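Local coordinates for teichoic acid biosynthesis protein F (Staphylococcus epidermidis, PDB 3L7I) that is a teichoic acid biosynthesis protein whose modelled part has the two-domain GT-B fold, built from two parallel-sheet domains facing each other across a cleft, at residues W443-D454 with E491-M499; L505-V516 with V701-I710. One frame throughout, in Å; residues are numbered along the deposited sequence.

Contact 1: W443-D454 with E491-M499; sequences WHGTPLKRLAND and EIFRSAFWM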
loop_
_atom_site.group_PDB
_atom_site.type_symbol
_atom_site.label_atom_id
_atom_site.label_comp_id
_atom_site.label_asym_id
_atom_site.label_seq_id
_atom_site.Cartn_x
_atom_site.Cartn_y
_atom_site.Cartn_z
ATOM N N TRP A 443 14.967 31.224 -26.871
ATOM C CA TRP A 443 14.064 32.264 -26.346
ATOM C C TRP A 443 13.335 32.965 -27.502
ATOM O O TRP A 443 13.402 32.512 -28.641
ATOM C CB TRP A 443 14.783 33.258 -25.412
ATOM C CG TRP A 443 13.839 34.007 -24.509
ATOM C CD1 TRP A 443 13.627 35.342 -24.484
ATOM C CD2 TRP A 443 12.964 33.441 -23.523
ATOM N NE1 TRP A 443 12.679 35.652 -23.540
ATOM C CE2 TRP A 443 12.254 34.504 -22.941
ATOM C CE3 TRP A 443 12.713 32.136 -23.081
ATOM C CZ2 TRP A 443 11.314 34.311 -21.942
ATOM C CZ3 TRP A 443 11.772 31.946 -22.079
ATOM C CH2 TRP A 443 11.090 33.030 -21.519
ATOM N N HIS A 444 12.635 34.049 -27.231
ATOM C CA HIS A 444 11.801 34.629 -28.268
ATOM C C HIS A 444 11.839 36.153 -28.260
ATOM O O HIS A 444 10.793 36.801 -28.326
ATOM C CB HIS A 444 10.358 34.167 -28.074
ATOM C CG HIS A 444 9.887 34.334 -26.671
ATOM N ND1 HIS A 444 9.790 33.285 -25.791
ATOM C CD2 HIS A 444 9.563 35.446 -25.972
ATOM C CE1 HIS A 444 9.383 33.732 -24.613
ATOM N NE2 HIS A 444 9.247 35.038 -24.696
ATOM N N GLY A 445 13.016 36.747 -28.160
ATOM C CA GLY A 445 13.080 38.181 -28.364
ATOM C C GLY A 445 13.868 39.032 -27.398
ATOM O O GLY A 445 13.963 38.720 -26.216
ATOM N N THR A 446 14.427 40.117 -27.924
ATOM C CA THR A 446 15.164 41.076 -27.129
ATOM C C THR A 446 14.235 41.661 -26.084
ATOM O O THR A 446 13.169 42.171 -26.430
ATOM C CB THR A 446 15.708 42.243 -27.987
ATOM O OG1 THR A 446 16.729 41.773 -28.881
ATOM C CG2 THR A 446 16.290 43.312 -27.090
ATOM N N PRO A 447 14.628 41.595 -24.798
ATOM C CA PRO A 447 13.691 42.031 -23.759
ATOM C C PRO A 447 13.609 43.544 -23.712
ATOM O O PRO A 447 14.612 44.226 -23.896
ATOM C CB PRO A 447 14.317 41.500 -22.467
ATOM C CG PRO A 447 15.361 40.548 -22.894
ATOM C CD PRO A 447 15.858 41.039 -24.217
ATOM N N LEU A 448 12.399 44.049 -23.503
ATOM C CA LEU A 448 12.186 45.449 -23.185
ATOM C C LEU A 448 11.685 45.496 -21.747
ATOM O O LEU A 448 12.095 46.353 -20.967
ATOM C CB LEU A 448 11.157 46.059 -24.122
ATOM C CG LEU A 448 10.547 47.375 -23.663
ATOM C CD1 LEU A 448 11.432 48.510 -24.106
ATOM C CD2 LEU A 448 9.137 47.538 -24.206
ATOM N N LYS A 449 10.819 44.558 -21.393
ATOM C CA LYS A 449 10.308 44.477 -20.035
ATOM C C LYS A 449 11.176 43.554 -19.156
ATOM O O LYS A 449 11.680 42.527 -19.617
ATOM C CB LYS A 449 8.842 43.988 -20.043
ATOM C CG LYS A 449 7.828 44.947 -20.705
ATOM C CD LYS A 449 6.592 44.202 -21.260
ATOM C CE LYS A 449 5.481 45.147 -21.784
ATOM N NZ LYS A 449 4.463 45.534 -20.714
ATOM N N ARG A 450 11.342 43.916 -17.889
ATOM C CA ARG A 450 12.095 43.088 -16.951
ATOM C C ARG A 450 11.433 41.731 -16.735
ATOM O O ARG A 450 10.216 41.653 -16.568
ATOM C CB ARG A 450 12.247 43.799 -15.602
ATOM C CG ARG A 450 12.921 45.150 -15.673
ATOM C CD ARG A 450 13.071 45.764 -14.282
ATOM N NE ARG A 450 14.242 45.247 -13.568
ATOM C CZ ARG A 450 15.463 45.780 -13.636
ATOM N NH1 ARG A 450 15.688 46.863 -14.391
ATOM N NH2 ARG A 450 16.459 45.229 -12.947
ATOM N N LEU A 451 12.238 40.670 -16.718
ATOM C CA LEU A 451 11.723 39.301 -16.536
ATOM C C LEU A 451 12.578 38.420 -15.631
ATOM O O LEU A 451 13.771 38.669 -15.453
ATOM C CB LEU A 451 11.552 38.578 -17.885
ATOM C CG LEU A 451 12.611 38.709 -18.987
ATOM C CD1 LEU A 451 13.957 39.153 -18.458
ATOM C CD2 LEU A 451 12.727 37.405 -19.718
ATOM N N ALA A 452 11.966 37.369 -15.095
ATOM C CA ALA A 452 12.690 36.358 -14.326
ATOM C C ALA A 452 13.353 36.951 -13.066
ATOM O O ALA A 452 12.671 37.535 -12.229
ATOM C CB ALA A 452 13.701 35.650 -15.207
ATOM N N ASN A 453 14.668 36.795 -12.923
ATOM C CA ASN A 453 15.363 37.291 -11.739
ATOM C C ASN A 453 15.101 38.789 -11.467
ATOM O O ASN A 453 15.111 39.260 -10.316
ATOM C CB ASN A 453 16.858 37.061 -11.897
ATOM C CG ASN A 453 17.545 36.820 -10.577
ATOM O OD1 ASN A 453 16.897 36.722 -9.533
ATOM N ND2 ASN A 453 18.867 36.707 -10.615
ATOM N N ASP A 454 14.841 39.520 -12.544
ATOM C CA ASP A 454 14.867 40.970 -12.517
ATOM C C ASP A 454 13.546 41.590 -12.127
ATOM O O ASP A 454 13.500 42.776 -11.822
ATOM C CB ASP A 454 15.340 41.519 -13.864
ATOM C CG ASP A 454 16.817 41.251 -14.108
ATOM O OD1 ASP A 454 17.454 40.692 -13.183
ATOM O OD2 ASP A 454 17.347 41.602 -15.198
ATOM N N GLU A 491 23.838 40.649 -21.816
ATOM C CA GLU A 491 24.157 41.193 -20.500
ATOM C C GLU A 491 22.965 41.018 -19.562
ATOM O O GLU A 491 23.130 40.693 -18.384
ATOM C CB GLU A 491 24.564 42.662 -20.612
ATOM C CG GLU A 491 25.860 42.991 -19.885
ATOM C CD GLU A 491 27.118 42.543 -20.648
ATOM O OE1 GLU A 491 27.660 43.354 -21.441
ATOM O OE2 GLU A 491 27.580 41.391 -20.441
ATOM N N ILE A 492 21.770 41.228 -20.113
ATOM C CA ILE A 492 20.511 41.019 -19.420
ATOM C C ILE A 492 20.308 39.544 -19.112
ATOM O O ILE A 492 19.812 39.199 -18.048
ATOM C CB ILE A 492 19.324 41.499 -20.270
ATOM C CG1 ILE A 492 19.308 43.019 -20.362
ATOM C CG2 ILE A 492 17.999 41.022 -19.700
ATOM C CD1 ILE A 492 18.359 43.537 -21.414
ATOM N N PHE A 493 20.678 38.660 -20.033
ATOM C CA PHE A 493 20.419 37.242 -19.809
ATOM C C PHE A 493 21.300 36.697 -18.713
ATOM O O PHE A 493 20.854 35.887 -17.908
ATOM C CB PHE A 493 20.591 36.406 -21.078
ATOM C CG PHE A 493 19.527 36.639 -22.094
ATOM C CD1 PHE A 493 18.330 37.207 -21.729
ATOM C CD2 PHE A 493 19.719 36.282 -23.415
ATOM C CE1 PHE A 493 17.362 37.435 -22.660
ATOM C CE2 PHE A 493 18.750 36.511 -24.353
ATOM C CZ PHE A 493 17.573 37.094 -23.976
ATOM N N ARG A 494 22.551 37.140 -18.696
ATOM C CA ARG A 494 23.508 36.716 -17.695
ATOM C C ARG A 494 22.988 36.984 -16.274
ATOM O O ARG A 494 23.338 36.285 -15.332
ATOM C CB ARG A 494 24.852 37.395 -17.957
ATOM C CG ARG A 494 25.768 37.434 -16.760
ATOM C CD ARG A 494 27.195 37.144 -17.157
ATOM N NE ARG A 494 27.669 38.043 -18.205
ATOM C CZ ARG A 494 28.910 38.025 -18.684
ATOM N NH1 ARG A 494 29.788 37.147 -18.208
ATOM N NH2 ARG A 494 29.273 38.875 -19.636
ATOM N N SER A 495 22.126 37.982 -16.135
ATOM C CA SER A 495 21.509 38.319 -14.857
ATOM C C SER A 495 20.092 37.741 -14.677
ATOM O O SER A 495 19.781 37.133 -13.652
ATOM C CB SER A 495 21.455 39.853 -14.714
ATOM O OG SER A 495 20.452 40.283 -13.794
ATOM N N ALA A 496 19.241 37.952 -15.680
ATOM C CA ALA A 496 17.810 37.657 -15.594
ATOM C C ALA A 496 17.496 36.167 -15.633
ATOM O O ALA A 496 16.440 35.730 -15.155
ATOM C CB ALA A 496 17.050 38.380 -16.704
ATOM N N PHE A 497 18.413 35.393 -16.206
ATOM C CA PHE A 497 18.209 33.964 -16.355
ATOM C C PHE A 497 19.243 33.129 -15.613
ATOM O O PHE A 497 19.298 31.917 -15.801
ATOM C CB PHE A 497 18.249 33.574 -17.834
ATOM C CG PHE A 497 17.038 33.991 -18.615
ATOM C CD1 PHE A 497 17.145 34.288 -19.975
ATOM C CD2 PHE A 497 15.798 34.081 -18.000
ATOM C CE1 PHE A 497 16.019 34.671 -20.712
ATOM C CE2 PHE A 497 14.678 34.459 -18.717
ATOM C CZ PHE A 497 14.778 34.755 -20.070
ATOM N N TRP A 498 20.061 33.765 -14.780
ATOM C CA TRP A 498 21.124 33.051 -14.085
ATOM C C TRP A 498 21.935 32.236 -15.097
ATOM O O TRP A 498 22.022 31.007 -14.972
ATOM C CB TRP A 498 20.540 32.075 -13.040
ATOM C CG TRP A 498 19.528 32.627 -12.035
ATOM C CD1 TRP A 498 19.798 33.185 -10.809
ATOM C CD2 TRP A 498 18.099 32.636 -12.165
ATOM N NE1 TRP A 498 18.634 33.561 -10.192
ATOM C CE2 TRP A 498 17.576 33.231 -10.994
ATOM C CE3 TRP A 498 17.213 32.213 -13.164
ATOM C CZ2 TRP A 498 16.213 33.411 -10.790
ATOM C CZ3 TRP A 498 15.847 32.386 -12.961
ATOM C CH2 TRP A 498 15.363 32.976 -11.776
ATOM N N MET A 499 22.501 32.882 -16.111
ATOM C CA MET A 499 23.217 32.142 -17.157
ATOM C C MET A 499 24.710 32.446 -17.154
ATOM O O MET A 499 25.126 33.521 -16.734
ATOM C CB MET A 499 22.643 32.473 -18.537
ATOM C CG MET A 499 21.278 31.890 -18.802
ATOM S SD MET A 499 21.401 30.179 -19.343
ATOM C CE MET A 499 22.922 30.293 -20.257
#
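Asn453 meets the end of helix 487-496 with two donors, a small example of how a helix C-terminus, where carbonyls lack partners farther along the helix, is satisfied from outside. Its backbone N reaches Ala496 O at 3.0 Å, though the position of that oxygen is less certain. Its amide ND2 gives a nearly straight bond to Ser495 O (3.2 Å, 162°), with the acceptor lying in the amide plane and the donor tilted from the carbonyl plane. Asn453 ND2 also lies near Trp498 NE1, but both are donors and no hydrogen bond joins them. The same side chain rests on Trp498: CB sits over one face of the six-membered ring, and the amide and indole planes are 34° apart. Asp454 divides its carboxylate, OD1 taking a weak bond from Ser495 OG while OD2 has its stronger partner in the hydroxyl of Tyr655. The backbone O of Asp454 accepts Arg450 NE from above the carbonyl plane, which ties the 443-454 loop to itself. In the GT-B architecture this loop follows strand 438-441 of the seven-stranded parallel sheet and passes over the helix between strands 481-484 and 504-506. The rest of the interface is apolar and largely aromatic. Trp443 offers a face to the edge of Phe497, whose CZ lies 3.8 Å from Trp443 CE2; His444 CE1 lies over the opposite face, toward the rim. Phe493 completes the cluster at an oblique angle and meets Pro447, whose CG comes within 3.7 Å of Phe493 CE1. Leu451 splits its branches, CD1 against Ala496 CB and CD2 against Phe497 CZ.

Contact 2: L505-V516 with V701-I710; sequences LEIGYPRNDVLV and VDNGKASQYI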
loop_
_atom_site.group_PDB
_atom_site.type_symbol
_atom_site.label_atom_id
_atom_site.label_comp_id
_atom_site.label_asym_id
_atom_site.label_seq_id
_atom_site.Cartn_x
_atom_site.Cartn_y
_atom_site.Cartn_z
ATOM N N LEU A 505 24.918 31.854 -27.152
ATOM C CA LEU A 505 25.387 31.990 -28.531
ATOM C C LEU A 505 24.851 33.292 -29.111
ATOM O O LEU A 505 23.667 33.378 -29.464
ATOM C CB LEU A 505 24.892 30.834 -29.383
ATOM C CG LEU A 505 25.089 29.422 -28.861
ATOM C CD1 LEU A 505 24.517 28.424 -29.844
ATOM C CD2 LEU A 505 26.557 29.200 -28.664
ATOM N N GLU A 506 25.700 34.312 -29.187
ATOM C CA GLU A 506 25.286 35.596 -29.737
ATOM C C GLU A 506 25.295 35.503 -31.229
ATOM O O GLU A 506 26.300 35.792 -31.848
ATOM C CB GLU A 506 26.274 36.672 -29.348
ATOM C CG GLU A 506 25.768 37.636 -28.318
ATOM C CD GLU A 506 26.455 38.982 -28.429
ATOM O OE1 GLU A 506 27.060 39.278 -29.494
ATOM O OE2 GLU A 506 26.395 39.736 -27.440
ATOM N N ILE A 507 24.188 35.102 -31.826
ATOM C CA ILE A 507 24.210 34.851 -33.259
ATOM C C ILE A 507 23.014 35.433 -33.979
ATOM O O ILE A 507 23.030 35.535 -35.195
ATOM C CB ILE A 507 24.276 33.352 -33.559
ATOM C CG1 ILE A 507 23.114 32.621 -32.862
ATOM C CG2 ILE A 507 25.630 32.782 -33.147
ATOM C CD1 ILE A 507 23.009 31.157 -33.248
ATOM N N GLY A 508 21.979 35.810 -33.222
ATOM C CA GLY A 508 20.774 36.399 -33.785
ATOM C C GLY A 508 19.693 35.349 -33.899
ATOM O O GLY A 508 19.962 34.158 -33.787
ATOM N N TYR A 509 18.460 35.784 -34.113
ATOM C CA TYR A 509 17.321 34.865 -34.139
ATOM C C TYR A 509 17.147 34.163 -35.483
ATOM O O TYR A 509 17.134 34.797 -36.544
ATOM C CB TYR A 509 16.040 35.592 -33.742
ATOM C CG TYR A 509 15.967 35.861 -32.274
ATOM C CD1 TYR A 509 16.121 34.821 -31.376
ATOM C CD2 TYR A 509 15.745 37.138 -31.778
ATOM C CE1 TYR A 509 16.064 35.028 -30.024
ATOM C CE2 TYR A 509 15.684 37.361 -30.410
ATOM C CZ TYR A 509 15.848 36.291 -29.536
ATOM O OH TYR A 509 15.806 36.436 -28.164
ATOM N N PRO A 510 17.032 32.836 -35.442
ATOM C CA PRO A 510 16.780 32.123 -36.693
ATOM C C PRO A 510 15.539 32.676 -37.387
ATOM O O PRO A 510 15.491 32.729 -38.621
ATOM C CB PRO A 510 16.554 30.685 -36.214
ATOM C CG PRO A 510 17.450 30.576 -35.035
ATOM C CD PRO A 510 17.344 31.920 -34.335
ATOM N N ARG A 511 14.553 33.091 -36.590
ATOM C CA ARG A 511 13.272 33.571 -37.095
ATOM C C ARG A 511 13.466 34.878 -37.826
ATOM O O ARG A 511 12.589 35.314 -38.579
ATOM C CB ARG A 511 12.326 33.827 -35.935
ATOM C CG ARG A 511 12.953 34.717 -34.900
ATOM C CD ARG A 511 12.046 35.827 -34.470
ATOM N NE ARG A 511 11.519 35.556 -33.143
ATOM C CZ ARG A 511 11.334 36.488 -32.205
ATOM N NH1 ARG A 511 10.851 36.138 -31.009
ATOM N NH2 ARG A 511 11.637 37.763 -32.460
ATOM N N ASN A 512 14.610 35.511 -37.574
ATOM C CA ASN A 512 14.940 36.796 -38.174
ATOM C C ASN A 512 15.689 36.644 -39.497
ATOM O O ASN A 512 15.796 37.604 -40.258
ATOM C CB ASN A 512 15.740 37.668 -37.198
ATOM C CG ASN A 512 14.866 38.323 -36.121
ATOM O OD1 ASN A 512 13.643 38.333 -36.217
ATOM N ND2 ASN A 512 15.512 38.875 -35.084
ATOM N N ASP A 513 16.175 35.432 -39.772
ATOM C CA ASP A 513 16.952 35.136 -40.979
ATOM C C ASP A 513 16.332 35.783 -42.221
ATOM O O ASP A 513 16.995 36.556 -42.933
ATOM C CB ASP A 513 17.086 33.618 -41.197
ATOM C CG ASP A 513 18.210 32.972 -40.352
ATOM O OD1 ASP A 513 18.978 33.708 -39.682
ATOM O OD2 ASP A 513 18.321 31.713 -40.373
ATOM N N VAL A 514 15.059 35.472 -42.471
ATOM C CA VAL A 514 14.331 36.006 -43.631
ATOM C C VAL A 514 14.390 37.541 -43.757
ATOM O O VAL A 514 14.329 38.068 -44.865
ATOM C CB VAL A 514 12.833 35.563 -43.635
ATOM C CG1 VAL A 514 12.612 34.317 -44.463
ATOM C CG2 VAL A 514 12.347 35.370 -42.227
ATOM N N LEU A 515 14.468 38.258 -42.633
ATOM C CA LEU A 515 14.503 39.717 -42.685
ATOM C C LEU A 515 15.822 40.161 -43.312
ATOM O O LEU A 515 15.917 41.198 -43.972
ATOM C CB LEU A 515 14.310 40.322 -41.298
ATOM C CG LEU A 515 13.024 39.914 -40.570
ATOM C CD1 LEU A 515 12.973 40.574 -39.221
ATOM C CD2 LEU A 515 11.769 40.258 -41.364
ATOM N N VAL A 516 16.843 39.342 -43.126
ATOM C CA VAL A 516 18.152 39.641 -43.685
ATOM C C VAL A 516 18.320 39.113 -45.123
ATOM O O VAL A 516 18.798 39.838 -46.008
ATOM C CB VAL A 516 19.254 39.093 -42.783
ATOM C CG1 VAL A 516 20.561 39.023 -43.536
ATOM C CG2 VAL A 516 19.384 39.950 -41.536
ATOM N N VAL A 701 23.819 42.180 -35.166
ATOM C CA VAL A 701 24.330 40.824 -35.050
ATOM C C VAL A 701 23.799 39.873 -36.111
ATOM O O VAL A 701 24.517 38.967 -36.503
ATOM C CB VAL A 701 24.071 40.239 -33.653
ATOM C CG1 VAL A 701 24.421 38.752 -33.606
ATOM C CG2 VAL A 701 24.846 41.026 -32.599
ATOM N N ASP A 702 22.568 40.081 -36.584
ATOM C CA ASP A 702 21.899 39.124 -37.488
ATOM C C ASP A 702 22.591 38.882 -38.869
ATOM O O ASP A 702 22.578 39.721 -39.767
ATOM C CB ASP A 702 20.384 39.430 -37.596
ATOM C CG ASP A 702 19.548 38.783 -36.442
ATOM O OD1 ASP A 702 19.640 37.544 -36.260
ATOM O OD2 ASP A 702 18.788 39.493 -35.726
ATOM N N ASN A 703 23.207 37.704 -38.979
ATOM C CA ASN A 703 23.937 37.214 -40.147
ATOM C C ASN A 703 23.015 36.821 -41.268
ATOM O O ASN A 703 23.429 36.694 -42.413
ATOM C CB ASN A 703 24.659 35.926 -39.751
ATOM C CG ASN A 703 26.159 36.069 -39.741
ATOM O OD1 ASN A 703 26.688 37.169 -39.882
ATOM N ND2 ASN A 703 26.865 34.947 -39.579
ATOM N N GLY A 704 21.761 36.574 -40.912
ATOM C CA GLY A 704 20.879 35.788 -41.746
ATOM C C GLY A 704 21.296 34.332 -41.640
ATOM O O GLY A 704 20.723 33.464 -42.278
ATOM N N LYS A 705 22.297 34.057 -40.814
ATOM C CA LYS A 705 22.865 32.718 -40.751
ATOM C C LYS A 705 22.531 31.948 -39.449
ATOM O O LYS A 705 23.174 30.970 -39.112
ATOM C CB LYS A 705 24.379 32.787 -40.992
ATOM C CG LYS A 705 24.766 33.022 -42.473
ATOM C CD LYS A 705 26.210 33.573 -42.660
ATOM C CE LYS A 705 26.571 33.781 -44.144
ATOM N NZ LYS A 705 27.467 34.977 -44.440
ATOM N N ALA A 706 21.506 32.377 -38.734
ATOM C CA ALA A 706 21.232 31.795 -37.424
ATOM C C ALA A 706 20.803 30.317 -37.485
ATOM O O ALA A 706 21.346 29.476 -36.771
ATOM C CB ALA A 706 20.195 32.639 -36.679
ATOM N N SER A 707 19.826 30.003 -38.327
ATOM C CA SER A 707 19.340 28.635 -38.418
ATOM C C SER A 707 20.467 27.702 -38.852
ATOM O O SER A 707 20.553 26.556 -38.403
ATOM C CB SER A 707 18.171 28.545 -39.382
ATOM O OG SER A 707 17.348 29.691 -39.237
ATOM N N GLN A 708 21.337 28.202 -39.722
ATOM C CA GLN A 708 22.520 27.462 -40.109
ATOM C C GLN A 708 23.408 27.149 -38.906
ATOM O O GLN A 708 23.781 25.999 -38.691
ATOM C CB GLN A 708 23.300 28.261 -41.125
ATOM C CG GLN A 708 24.647 27.694 -41.428
ATOM C CD GLN A 708 25.189 28.254 -42.717
ATOM O OE1 GLN A 708 26.390 28.184 -42.990
ATOM N NE2 GLN A 708 24.299 28.826 -43.526
ATOM N N TYR A 709 23.739 28.170 -38.118
ATOM C CA TYR A 709 24.529 27.962 -36.906
ATOM C C TYR A 709 23.938 26.884 -35.981
ATOM O O TYR A 709 24.647 25.943 -35.601
ATOM C CB TYR A 709 24.759 29.260 -36.124
ATOM C CG TYR A 709 25.903 29.133 -35.144
ATOM C CD1 TYR A 709 27.208 29.421 -35.526
ATOM C CD2 TYR A 709 25.682 28.696 -33.845
ATOM C CE1 TYR A 709 28.256 29.297 -34.635
ATOM C CE2 TYR A 709 26.733 28.564 -32.944
ATOM C CZ TYR A 709 28.020 28.862 -33.340
ATOM O OH TYR A 709 29.064 28.717 -32.437
ATOM N N ILE A 710 22.657 27.006 -35.619
ATOM C CA ILE A 710 22.037 25.964 -34.809
ATOM C C ILE A 710 22.007 24.606 -35.522
ATOM O O ILE A 710 22.480 23.611 -34.979
ATOM C CB ILE A 710 20.636 26.341 -34.301
ATOM C CG1 ILE A 710 20.727 27.586 -33.430
ATOM C CG2 ILE A 710 20.057 25.197 -33.480
ATOM C CD1 ILE A 710 21.680 27.407 -32.260
#
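Ile507 and Tyr709 cross at about a right angle, the CG2 methyl of Ile507 standing almost squarely over the phenol ring in a CH-pi contact (4.2 Å to the centroid, 11° off the normal). The setting is the GT-B fold, in which the C-terminal helix 706-721 returns to pack on the first domain, here against the end strand 504-506 of its parallel sheet and the turn that follows. Tyr709 owes its position to a CG set anti to the backbone N (chi1 -162°), which lays the ring beside the strand end. Leu505 comes to the ring's edge instead, CD1 lying near the ring plane at 3.8 Å from Tyr709 CE2, and the same methyl touches Ile710 CD1. Farther along, Ala706 CB lies against Gly508 O and the Pro510 ring, while Val701 CG1 lies against the peptide between Ile507 and Gly508. Gly508 packs with its backbone against the Asp702 carboxylate. Asp702 OD2 receives a weak bond from Asn512 ND2, the amide and carboxylate planes being 82° apart; that ND2 also bonds Asp629. Val516 brings CG1 to within 3.7 Å of Gly704 CA, beside the turn leading into the helix. The Asp513 carboxylate accepts backbone and hydroxyl donors at the first turn of helix 706-721, just after Lys705 at the N-cap position. Its OD1 takes Ala706 N on the syn lone pair at 3.0 Å. Ser707 OG also donates to Asp513 OD2, but the modelled separation is implausibly short, so the details of that bond are doubtful. The backbone bond is clearer: Ser707 N donates to Asp513 OD2 on its syn lone pair, at 3.1 Å.

How the contacts relate
Contacts 1 and 2 lie in series along the chain, their centres about 19 Å apart, and helix 487-496 of the first leads into strand 504-506, which opens the second. They also touch directly. The residues of 505-516 that turn away from the C-terminal segment reach the start of the 443-454 loop: Arg511 NH1 lies 2.8 Å from His444 O, a probable hydrogen bond, and Tyr509 OH lies 2.8 Å from Gly445 N, a weak one. Arg511 is held as well by salt bridges to Asp367 and Asp629. Contact 1 thus settles a loop on one domain's own helix, whereas contact 2 brings the distant C-terminal helix back to that domain.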